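Local coordinates for protein copper-containing nitrite reductase (Hyphomicrobium denitrificans 1NES1, PDB 6TFO) that probably reduces nitrite to nitric oxide with electrons from cytochrome c, using copper centres, and carries an extra tethered cupredoxin domain with its own copper, at residues Q79-I93 with F105-L119. Numbering follows the deposited sequence.
Sequences QHDAVIDQYAARSAI and FIASKVGQFDYYCSL. With CU (copper (II) ion), chain L.
The type 1 copper site of the N-terminal cupredoxin domain joins these segments: His80 ND1 and Cys117 SG bind the copper at 2.0 and 2.2 Å. His122 and Met127 complete the site, and Glu76 holds His80 NE2. Asp81 N gives Cys117 SG a weak hydrogen bond. The Asp81 carboxylate grips Ser118 twice: OD1 takes the backbone N at 2.9 Å, and OD2 takes OG through its syn lone pair at 2.6 Å. Arg90 NH2 reaches OD2 from above the carboxylate plane in a salt bridge. Val83 and Tyr116 form an antiparallel hydrogen-bonded pair. With CG between backbone N and carbonyl carbon (chi1 69°), the Tyr116 ring folds back over Val83 CB, a CH-pi contact, and its OH donates to Asp85 OD1 at 2.7 Å. Farther along, Tyr87 points its edge at the Phe113 face, planes 72° apart, while Phe105 CD2 lies over one Tyr87 face, toward its rim. Lys109 N donates to Tyr87 OH at 3.0 Å. Replacing Tyr87 by an alanine would probably open a gap between Phe105 and Phe113 and cost Lys109 N its acceptor. Strand 83-84 runs between strands 89-90 and 111-116, and Ile84 packs on strand 67-73 of the facing sheet, beside Phe105's edge strand.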
loop_
_atom_site.group_PDB
_atom_site.type_symbol
_atom_site.label_atom_id
_atom_site.label_comp_id
_atom_site.label_asym_id
_atom_site.label_seq_id
_atom_site.Cartn_x
_atom_site.Cartn_y
_atom_site.Cartn_z
ATOM N N GLN C 79 10.569 -20.069 11.019
ATOM C CA GLN C 79 11.661 -20.974 10.581
ATOM C C GLN C 79 11.021 -22.146 9.837
ATOM O O GLN C 79 9.969 -22.653 10.290
ATOM C CB GLN C 79 12.514 -21.470 11.741
ATOM C CG GLN C 79 13.256 -20.347 12.440
ATOM C CD GLN C 79 14.371 -20.885 13.296
ATOM O OE1 GLN C 79 14.304 -21.976 13.847
ATOM N NE2 GLN C 79 15.442 -20.126 13.368
ATOM N N HIS C 80 11.625 -22.513 8.706
ATOM C CA HIS C 80 11.137 -23.575 7.790
ATOM C C HIS C 80 12.311 -24.305 7.122
ATOM O O HIS C 80 13.375 -23.687 6.839
ATOM C CB HIS C 80 10.197 -23.010 6.708
ATOM C CG HIS C 80 9.019 -22.261 7.232
ATOM N ND1 HIS C 80 7.993 -22.880 7.885
ATOM C CD2 HIS C 80 8.716 -20.946 7.192
ATOM C CE1 HIS C 80 7.100 -21.984 8.239
ATOM N NE2 HIS C 80 7.528 -20.787 7.835
ATOM N N ASP C 81 12.090 -25.585 6.865
ATOM C CA ASP C 81 12.818 -26.359 5.844
ATOM C C ASP C 81 11.787 -27.186 5.064
ATOM O O ASP C 81 10.573 -27.049 5.312
ATOM C CB ASP C 81 13.924 -27.180 6.507
ATOM C CG ASP C 81 13.412 -28.235 7.463
ATOM O OD1 ASP C 81 12.234 -28.548 7.387
ATOM O OD2 ASP C 81 14.215 -28.731 8.264
ATOM N N ALA C 82 12.267 -27.963 4.104
ATOM C CA ALA C 82 11.526 -29.040 3.431
ATOM C C ALA C 82 12.389 -30.295 3.525
ATOM O O ALA C 82 13.607 -30.179 3.296
ATOM C CB ALA C 82 11.228 -28.642 2.004
ATOM N N VAL C 83 11.790 -31.420 3.884
ATOM C CA VAL C 83 12.494 -32.710 4.085
ATOM C C VAL C 83 11.736 -33.784 3.310
ATOM O O VAL C 83 10.488 -33.762 3.325
ATOM C CB VAL C 83 12.598 -33.053 5.579
ATOM C CG1 VAL C 83 13.311 -34.381 5.803
ATOM C CG2 VAL C 83 13.273 -31.944 6.355
ATOM N N ILE C 84 12.473 -34.685 2.660
ATOM C CA ILE C 84 11.948 -35.919 2.001
ATOM C C ILE C 84 12.777 -37.087 2.537
ATOM O O ILE C 84 13.999 -37.135 2.238
ATOM C CB ILE C 84 12.033 -35.770 0.471
ATOM C CG1 ILE C 84 11.651 -34.351 0.039
ATOM C CG2 ILE C 84 11.208 -36.845 -0.223
ATOM C CD1 ILE C 84 11.223 -34.229 -1.402
ATOM N N ASP C 85 12.177 -37.941 3.366
ATOM C CA ASP C 85 12.945 -38.892 4.221
ATOM C C ASP C 85 13.630 -39.945 3.341
ATOM O O ASP C 85 14.843 -40.191 3.558
ATOM C CB ASP C 85 12.054 -39.535 5.291
ATOM C CG ASP C 85 11.712 -38.593 6.442
ATOM O OD1 ASP C 85 12.430 -37.608 6.639
ATOM O OD2 ASP C 85 10.728 -38.848 7.128
ATOM N N GLN C 86 12.894 -40.495 2.365
ATOM C CA GLN C 86 13.257 -41.719 1.601
ATOM C C GLN C 86 14.409 -41.395 0.650
ATOM O O GLN C 86 14.998 -42.335 0.121
ATOM C CB GLN C 86 12.044 -42.268 0.844
ATOM C CG GLN C 86 10.854 -42.532 1.754
ATOM C CD GLN C 86 10.191 -41.281 2.293
ATOM O OE1 GLN C 86 10.412 -40.157 1.829
ATOM N NE2 GLN C 86 9.354 -41.476 3.299
ATOM N N TYR C 87 14.683 -40.102 0.433
ATOM C CA TYR C 87 15.766 -39.574 -0.434
ATOM C C TYR C 87 16.851 -38.902 0.412
ATOM O O TYR C 87 17.771 -38.313 -0.157
ATOM C CB TYR C 87 15.187 -38.590 -1.452
ATOM C CG TYR C 87 14.417 -39.279 -2.546
ATOM C CD1 TYR C 87 15.080 -39.926 -3.560
ATOM C CD2 TYR C 87 13.036 -39.353 -2.537
ATOM C CE1 TYR C 87 14.397 -40.580 -4.563
ATOM C CE2 TYR C 87 12.338 -40.013 -3.530
ATOM C CZ TYR C 87 13.022 -40.631 -4.556
ATOM O OH TYR C 87 12.366 -41.276 -5.563
ATOM N N ALA C 88 16.755 -38.963 1.733
ATOM C CA ALA C 88 17.655 -38.222 2.639
ATOM C C ALA C 88 17.953 -36.831 2.066
ATOM O O ALA C 88 19.075 -36.365 2.203
ATOM C CB ALA C 88 18.911 -39.020 2.825
ATOM N N ALA C 89 16.962 -36.194 1.451
ATOM C CA ALA C 89 17.051 -34.864 0.802
ATOM C C ALA C 89 16.398 -33.822 1.710
ATOM O O ALA C 89 15.282 -34.083 2.183
ATOM C CB ALA C 89 16.353 -34.915 -0.538
ATOM N N ARG C 90 17.057 -32.690 1.947
ATOM C CA ARG C 90 16.429 -31.580 2.703
ATOM C C ARG C 90 17.037 -30.242 2.279
ATOM O O ARG C 90 18.190 -30.209 1.829
ATOM C CB ARG C 90 16.561 -31.795 4.212
ATOM C CG ARG C 90 17.976 -31.648 4.746
ATOM C CD ARG C 90 18.087 -32.250 6.142
ATOM N NE ARG C 90 17.177 -31.590 7.062
ATOM C CZ ARG C 90 16.494 -32.200 8.028
ATOM N NH1 ARG C 90 16.609 -33.500 8.229
ATOM N NH2 ARG C 90 15.669 -31.513 8.791
ATOM N N SER C 91 16.251 -29.178 2.415
ATOM C CA SER C 91 16.730 -27.778 2.376
ATOM C C SER C 91 17.491 -27.497 3.667
ATOM O O SER C 91 17.399 -28.320 4.612
ATOM C CB SER C 91 15.596 -26.814 2.239
ATOM O OG SER C 91 15.020 -26.559 3.520
ATOM N N ALA C 92 18.173 -26.350 3.706
ATOM C CA ALA C 92 18.611 -25.700 4.956
ATOM C C ALA C 92 17.378 -25.093 5.635
ATOM O O ALA C 92 16.337 -24.941 4.961
ATOM C CB ALA C 92 19.655 -24.651 4.651
ATOM N N ILE C 93 17.496 -24.726 6.907
ATOM C CA ILE C 93 16.482 -23.903 7.622
ATOM C C ILE C 93 16.548 -22.460 7.100
ATOM O O ILE C 93 17.598 -21.833 7.224
ATOM C CB ILE C 93 16.705 -23.984 9.142
ATOM C CG1 ILE C 93 16.364 -25.377 9.681
ATOM C CG2 ILE C 93 15.906 -22.903 9.848
ATOM C CD1 ILE C 93 17.543 -26.296 9.879
ATOM N N PHE C 105 18.138 -33.895 -5.871
ATOM C CA PHE C 105 18.258 -35.352 -5.673
ATOM C C PHE C 105 17.769 -35.997 -6.965
ATOM O O PHE C 105 17.121 -35.283 -7.777
ATOM C CB PHE C 105 17.447 -35.790 -4.447
ATOM C CG PHE C 105 15.959 -35.542 -4.557
ATOM C CD1 PHE C 105 15.408 -34.334 -4.157
ATOM C CD2 PHE C 105 15.109 -36.523 -5.051
ATOM C CE1 PHE C 105 14.046 -34.106 -4.277
ATOM C CE2 PHE C 105 13.745 -36.299 -5.173
ATOM C CZ PHE C 105 13.214 -35.088 -4.788
ATOM N N ILE C 106 18.074 -37.283 -7.131
ATOM C CA ILE C 106 17.605 -38.100 -8.278
ATOM C C ILE C 106 16.370 -38.864 -7.823
ATOM O O ILE C 106 16.489 -39.599 -6.840
ATOM C CB ILE C 106 18.721 -39.041 -8.776
ATOM C CG1 ILE C 106 20.010 -38.273 -9.091
ATOM C CG2 ILE C 106 18.223 -39.838 -9.974
ATOM C CD1 ILE C 106 21.007 -39.041 -9.917
ATOM N N ALA C 107 15.256 -38.706 -8.536
ATOM C CA ALA C 107 13.986 -39.410 -8.254
ATOM C C ALA C 107 14.118 -40.875 -8.699
ATOM O O ALA C 107 13.482 -41.261 -9.694
ATOM C CB ALA C 107 12.842 -38.690 -8.933
ATOM N N SER C 108 14.926 -41.648 -7.974
ATOM C CA SER C 108 15.342 -43.029 -8.312
ATOM C C SER C 108 14.270 -44.059 -7.945
ATOM O O SER C 108 14.269 -45.132 -8.570
ATOM C CB SER C 108 16.651 -43.354 -7.668
ATOM O OG SER C 108 16.683 -42.916 -6.326
ATOM N N LYS C 109 13.398 -43.759 -6.976
ATOM C CA LYS C 109 12.347 -44.696 -6.480
ATOM C C LYS C 109 10.953 -44.168 -6.851
ATOM O O LYS C 109 10.629 -43.025 -6.454
ATOM C CB LYS C 109 12.483 -44.914 -4.969
ATOM C CG LYS C 109 12.972 -46.305 -4.583
ATOM C CD LYS C 109 11.905 -47.393 -4.734
ATOM C CE LYS C 109 10.896 -47.414 -3.606
ATOM N NZ LYS C 109 11.543 -47.771 -2.322
ATOM N N VAL C 110 10.169 -44.978 -7.578
ATOM C CA VAL C 110 8.736 -44.726 -7.910
ATOM C C VAL C 110 7.928 -44.766 -6.611
ATOM O O VAL C 110 8.330 -45.509 -5.685
ATOM C CB VAL C 110 8.183 -45.746 -8.932
ATOM C CG1 VAL C 110 6.667 -45.875 -8.884
ATOM C CG2 VAL C 110 8.591 -45.415 -10.352
ATOM N N GLY C 111 6.841 -43.996 -6.551
ATOM C CA GLY C 111 5.898 -44.000 -5.416
ATOM C C GLY C 111 5.548 -42.600 -4.955
ATOM O O GLY C 111 5.756 -41.624 -5.730
ATOM N N GLN C 112 5.001 -42.497 -3.743
ATOM C CA GLN C 112 4.579 -41.204 -3.145
ATOM C C GLN C 112 5.368 -40.984 -1.860
ATOM O O GLN C 112 5.475 -41.913 -1.079
ATOM C CB GLN C 112 3.075 -41.177 -2.893
ATOM C CG GLN C 112 2.259 -41.595 -4.104
ATOM C CD GLN C 112 0.983 -40.803 -4.233
ATOM O OE1 GLN C 112 0.366 -40.790 -5.286
ATOM N NE2 GLN C 112 0.600 -40.111 -3.174
ATOM N N PHE C 113 5.903 -39.783 -1.683
ATOM C CA PHE C 113 6.854 -39.429 -0.602
ATOM C C PHE C 113 6.461 -38.060 -0.064
ATOM O O PHE C 113 6.244 -37.165 -0.883
ATOM C CB PHE C 113 8.299 -39.435 -1.123
ATOM C CG PHE C 113 8.679 -40.701 -1.850
ATOM C CD1 PHE C 113 9.143 -41.815 -1.161
ATOM C CD2 PHE C 113 8.539 -40.792 -3.223
ATOM C CE1 PHE C 113 9.478 -42.981 -1.837
ATOM C CE2 PHE C 113 8.882 -41.958 -3.899
ATOM C CZ PHE C 113 9.331 -43.057 -3.209
ATOM N N ASP C 114 6.340 -37.932 1.258
ATOM C CA ASP C 114 6.000 -36.653 1.922
ATOM C C ASP C 114 7.211 -35.739 1.852
ATOM O O ASP C 114 8.308 -36.184 2.225
ATOM C CB ASP C 114 5.554 -36.855 3.369
ATOM C CG ASP C 114 4.116 -37.337 3.502
ATOM O OD1 ASP C 114 3.431 -37.468 2.464
ATOM O OD2 ASP C 114 3.702 -37.589 4.645
ATOM N N TYR C 115 7.001 -34.525 1.361
ATOM C CA TYR C 115 7.849 -33.363 1.700
ATOM C C TYR C 115 7.159 -32.626 2.842
ATOM O O TYR C 115 5.932 -32.414 2.762
ATOM C CB TYR C 115 8.113 -32.504 0.466
ATOM C CG TYR C 115 6.967 -31.709 -0.106
ATOM C CD1 TYR C 115 6.731 -30.405 0.310
ATOM C CD2 TYR C 115 6.221 -32.203 -1.158
ATOM C CE1 TYR C 115 5.730 -29.637 -0.254
ATOM C CE2 TYR C 115 5.207 -31.452 -1.728
ATOM C CZ TYR C 115 4.959 -30.169 -1.272
ATOM O OH TYR C 115 3.976 -29.408 -1.837
ATOM N N TYR C 116 7.921 -32.258 3.869
ATOM C CA TYR C 116 7.376 -31.653 5.103
ATOM C C TYR C 116 8.424 -30.762 5.769
ATOM O O TYR C 116 9.621 -30.882 5.485
ATOM C CB TYR C 116 6.912 -32.765 6.040
ATOM C CG TYR C 116 8.036 -33.570 6.620
ATOM C CD1 TYR C 116 8.653 -33.172 7.792
ATOM C CD2 TYR C 116 8.507 -34.708 5.982
ATOM C CE1 TYR C 116 9.707 -33.892 8.329
ATOM C CE2 TYR C 116 9.555 -35.446 6.514
ATOM C CZ TYR C 116 10.167 -35.030 7.686
ATOM O OH TYR C 116 11.202 -35.738 8.218
ATOM N N CYS C 117 7.966 -29.876 6.647
ATOM C CA CYS C 117 8.821 -29.005 7.479
ATOM C C CYS C 117 9.093 -29.740 8.790
ATOM O O CYS C 117 8.153 -30.270 9.376
ATOM C CB CYS C 117 8.155 -27.658 7.733
ATOM S SG CYS C 117 9.156 -26.582 8.786
ATOM N N SER C 118 10.340 -29.790 9.227
ATOM C CA SER C 118 10.757 -30.541 10.440
ATOM C C SER C 118 10.752 -29.619 11.659
ATOM O O SER C 118 11.009 -30.133 12.739
ATOM C CB SER C 118 12.122 -31.149 10.259
ATOM O OG SER C 118 13.111 -30.135 10.205
ATOM N N LEU C 119 10.528 -28.313 11.500
ATOM C CA LEU C 119 10.505 -27.376 12.663
ATOM C C LEU C 119 9.376 -27.769 13.636
ATOM O O LEU C 119 8.336 -28.290 13.247
ATOM C CB LEU C 119 10.372 -25.932 12.170
ATOM C CG LEU C 119 11.681 -25.188 11.854
ATOM C CD1 LEU C 119 12.655 -25.193 13.035
ATOM C CD2 LEU C 119 12.351 -25.769 10.619
HETATM CU CU CU L . 8.016 -24.732 8.733
#